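Local atomic coordinates of conserved hypothetical protein (Deinococcus radiodurans, PDB entry 2G40), a protein that may function in L-lactate utilization, as a homodimeric member of the LutC/YkgG family. Residues T141-R147 with R190-S196. Residues are numbered along the deposited sequence; the frame is centred on the assembly and turned at random.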
loop_
_atom_site.group_PDB
_atom_site.type_symbol
_atom_site.label_atom_id
_atom_site.label_comp_id
_atom_site.label_asym_id
_atom_site.label_seq_id
_atom_site.Cartn_x
_atom_site.Cartn_y
_atom_site.Cartn_z
ATOM N N THR A 141 5.559 12.390 -1.076
ATOM C CA THR A 141 4.856 11.112 -1.262
ATOM C C THR A 141 5.070 10.545 -2.629
ATOM O O THR A 141 4.987 11.264 -3.621
ATOM C CB THR A 141 3.332 11.289 -1.102
ATOM O OG1 THR A 141 3.051 11.746 0.216
ATOM C CG2 THR A 141 2.570 9.967 -1.360
ATOM N N ILE A 142 5.302 9.243 -2.680
ATOM C CA ILE A 142 5.323 8.565 -3.926
ATOM C C ILE A 142 4.170 7.573 -3.866
ATOM O O ILE A 142 4.035 6.785 -2.916
ATOM C CB ILE A 142 6.655 7.874 -4.186
ATOM C CG1 ILE A 142 7.773 8.910 -4.363
ATOM C CG2 ILE A 142 6.536 7.012 -5.416
ATOM C CD1 ILE A 142 9.165 8.338 -4.261
ATOM N N ILE A 143 3.322 7.639 -4.878
ATOM C CA ILE A 143 2.225 6.690 -4.995
ATOM C C ILE A 143 2.520 5.682 -6.097
ATOM O O ILE A 143 2.835 6.051 -7.237
ATOM C CB ILE A 143 0.905 7.372 -5.327
ATOM C CG1 ILE A 143 0.546 8.412 -4.259
ATOM C CG2 ILE A 143 -0.221 6.291 -5.475
ATOM C CD1 ILE A 143 -0.648 9.319 -4.613
ATOM N N LEU A 144 2.414 4.419 -5.726
ATOM C CA LEU A 144 2.447 3.322 -6.648
ATOM C C LEU A 144 1.047 2.816 -6.878
ATOM O O LEU A 144 0.287 2.620 -5.922
ATOM C CB LEU A 144 3.254 2.171 -6.072
ATOM C CG LEU A 144 4.658 2.450 -5.535
ATOM C CD1 LEU A 144 5.324 1.093 -5.296
ATOM C CD2 LEU A 144 5.511 3.318 -6.453
ATOM N N ASP A 145 0.751 2.513 -8.136
ATOM C CA ASP A 145 -0.494 1.846 -8.499
ATOM C C ASP A 145 -0.266 0.464 -9.119
ATOM O O ASP A 145 -1.205 -0.145 -9.602
ATOM C CB ASP A 145 -1.396 2.731 -9.382
ATOM C CG ASP A 145 -0.828 2.979 -10.778
ATOM O OD1 ASP A 145 0.291 2.527 -11.081
ATOM O OD2 ASP A 145 -1.505 3.668 -11.555
ATOM N N HIS A 146 0.977 -0.010 -9.088
ATOM C CA HIS A 146 1.307 -1.416 -9.322
ATOM C C HIS A 146 1.004 -1.877 -10.725
ATOM O O HIS A 146 0.666 -3.021 -10.955
ATOM C CB HIS A 146 0.659 -2.240 -8.206
ATOM C CG HIS A 146 1.152 -1.819 -6.860
ATOM N ND1 HIS A 146 2.452 -2.047 -6.459
ATOM C CD2 HIS A 146 0.575 -1.088 -5.877
ATOM C CE1 HIS A 146 2.636 -1.513 -5.266
ATOM N NE2 HIS A 146 1.507 -0.946 -4.884
ATOM N N ARG A 147 1.122 -0.925 -11.646
ATOM C CA ARG A 147 1.117 -1.200 -13.057
ATOM C C ARG A 147 2.427 -1.901 -13.420
ATOM O O ARG A 147 3.247 -2.241 -12.540
ATOM C CB ARG A 147 0.876 0.093 -13.813
ATOM C CG ARG A 147 -0.572 0.557 -13.702
ATOM C CD ARG A 147 -0.718 1.946 -14.244
ATOM N NE ARG A 147 -2.026 2.534 -13.991
ATOM C CZ ARG A 147 -3.117 2.332 -14.726
ATOM N NH1 ARG A 147 -3.096 1.523 -15.776
ATOM N NH2 ARG A 147 -4.260 2.926 -14.388
ATOM N N ARG A 190 -7.301 -0.785 -8.990
ATOM C CA ARG A 190 -5.888 -1.048 -8.770
ATOM C C ARG A 190 -5.556 -0.634 -7.354
ATOM O O ARG A 190 -6.036 0.389 -6.875
ATOM C CB ARG A 190 -5.004 -0.263 -9.710
ATOM C CG ARG A 190 -5.146 -0.653 -11.156
ATOM C CD ARG A 190 -4.165 0.090 -12.014
ATOM N NE ARG A 190 -4.461 -0.155 -13.419
ATOM C CZ ARG A 190 -4.094 -1.238 -14.092
ATOM N NH1 ARG A 190 -3.410 -2.196 -13.502
ATOM N NH2 ARG A 190 -4.405 -1.355 -15.376
ATOM N N PRO A 191 -4.717 -1.421 -6.687
ATOM C CA PRO A 191 -4.260 -1.026 -5.366
ATOM C C PRO A 191 -3.311 0.143 -5.431
ATOM O O PRO A 191 -2.565 0.291 -6.411
ATOM C CB PRO A 191 -3.509 -2.260 -4.882
ATOM C CG PRO A 191 -3.048 -2.921 -6.157
ATOM C CD PRO A 191 -4.127 -2.706 -7.124
ATOM N N LEU A 192 -3.319 0.954 -4.384
ATOM C CA LEU A 192 -2.354 2.050 -4.283
ATOM C C LEU A 192 -1.540 1.890 -3.040
ATOM O O LEU A 192 -2.062 1.506 -1.992
ATOM C CB LEU A 192 -3.025 3.410 -4.218
ATOM C CG LEU A 192 -4.025 3.826 -5.284
ATOM C CD1 LEU A 192 -4.455 5.222 -4.961
ATOM C CD2 LEU A 192 -3.451 3.773 -6.677
ATOM N N THR A 193 -0.265 2.217 -3.159
ATOM C CA THR A 193 0.634 2.226 -2.030
ATOM C C THR A 193 1.220 3.631 -1.984
ATOM O O THR A 193 1.837 4.073 -2.936
ATOM C CB THR A 193 1.719 1.157 -2.208
ATOM O OG1 THR A 193 1.100 -0.131 -2.395
ATOM C CG2 THR A 193 2.635 1.152 -1.047
ATOM N N TRP A 194 0.987 4.341 -0.889
ATOM C CA TRP A 194 1.499 5.693 -0.738
ATOM C C TRP A 194 2.650 5.651 0.241
ATOM O O TRP A 194 2.458 5.314 1.411
ATOM C CB TRP A 194 0.462 6.598 -0.124
ATOM C CG TRP A 194 -0.736 6.908 -0.945
ATOM C CD1 TRP A 194 -1.472 6.054 -1.692
ATOM C CD2 TRP A 194 -1.364 8.183 -1.048
ATOM N NE1 TRP A 194 -2.515 6.722 -2.282
ATOM C CE2 TRP A 194 -2.480 8.031 -1.894
ATOM C CE3 TRP A 194 -1.103 9.444 -0.489
ATOM C CZ2 TRP A 194 -3.320 9.093 -2.217
ATOM C CZ3 TRP A 194 -1.920 10.488 -0.807
ATOM C CH2 TRP A 194 -3.037 10.311 -1.655
ATOM N N LEU A 195 3.825 6.030 -0.236
ATOM C CA LEU A 195 5.048 6.033 0.546
ATOM C C LEU A 195 5.375 7.498 0.769
ATOM O O LEU A 195 5.494 8.225 -0.192
ATOM C CB LEU A 195 6.157 5.366 -0.260
ATOM C CG LEU A 195 5.730 4.063 -0.944
ATOM C CD1 LEU A 195 6.689 3.685 -2.032
ATOM C CD2 LEU A 195 5.616 2.971 0.090
ATOM N N SER A 196 5.492 7.934 2.022
ATOM C CA SER A 196 5.563 9.371 2.322
ATOM C C SER A 196 6.613 9.712 3.350
ATOM O O SER A 196 6.756 9.017 4.361
ATOM C CB SER A 196 4.222 9.907 2.843
ATOM O OG SER A 196 3.175 9.724 1.909
HETATM O O HOH W 1 -2.414 -2.261 -10.809
#
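Ile143 sends CG1 beside its backbone N, anti to the carbonyl carbon (chi1 -58°), laying its CD1 methyl over the face of Trp194, 3.6 Å from the centroid of the six-membered ring in a CH-pi contact. The two residues are a non-hydrogen-bonded pair in an antiparallel beta ladder between strands 141-144 and 192-196, part of the smaller, mixed sheet of this LUD-domain protein. Helix 175-187 packs on the same side through Val182 and Val179. Strand 192-196 is the last of its sheet within the chain, but Leu192 and Trp194 pair with a strand of the second subunit, carrying the sheet across the dimer, where Trp194 stacks on Trp194 of that subunit.

Two hydrogen-bonded pairs hold the ladder, Ile142 with Leu195 and Leu144 with Thr193, each through two backbone hydrogen bonds; that from Leu144 N to Thr193 O is 2.9 Å. On the face carrying these four residues, Leu144 CG meets Leu195 CD1 at 4.2 Å. Thr141 OG1 hydrogen-bonds Ser196 OG at 2.6 Å, either hydroxyl possibly the donor.

Past the strand end, His146 turns back with positive phi (65°); its NE2 hydrogen-bonds Thr193 OG1 at 2.7 Å and its ND1 hydrogen-bonds Gly151 O, fixing the imidazole's rotation. Arg190 NE sits over the centre of the Arg147 guanidinium, 3.1 Å from Arg147 CZ, the planes 45° apart. Glu188, bridging both arginines, and Asp145, bridging Arg147, probably offset their like charges. One water accepts from Arg190 NH1 and donates to Asp145 O, while Arg147 NE makes a salt bridge to Asp145 OD2 at 2.7 Å, meeting it from above the carboxylate plane.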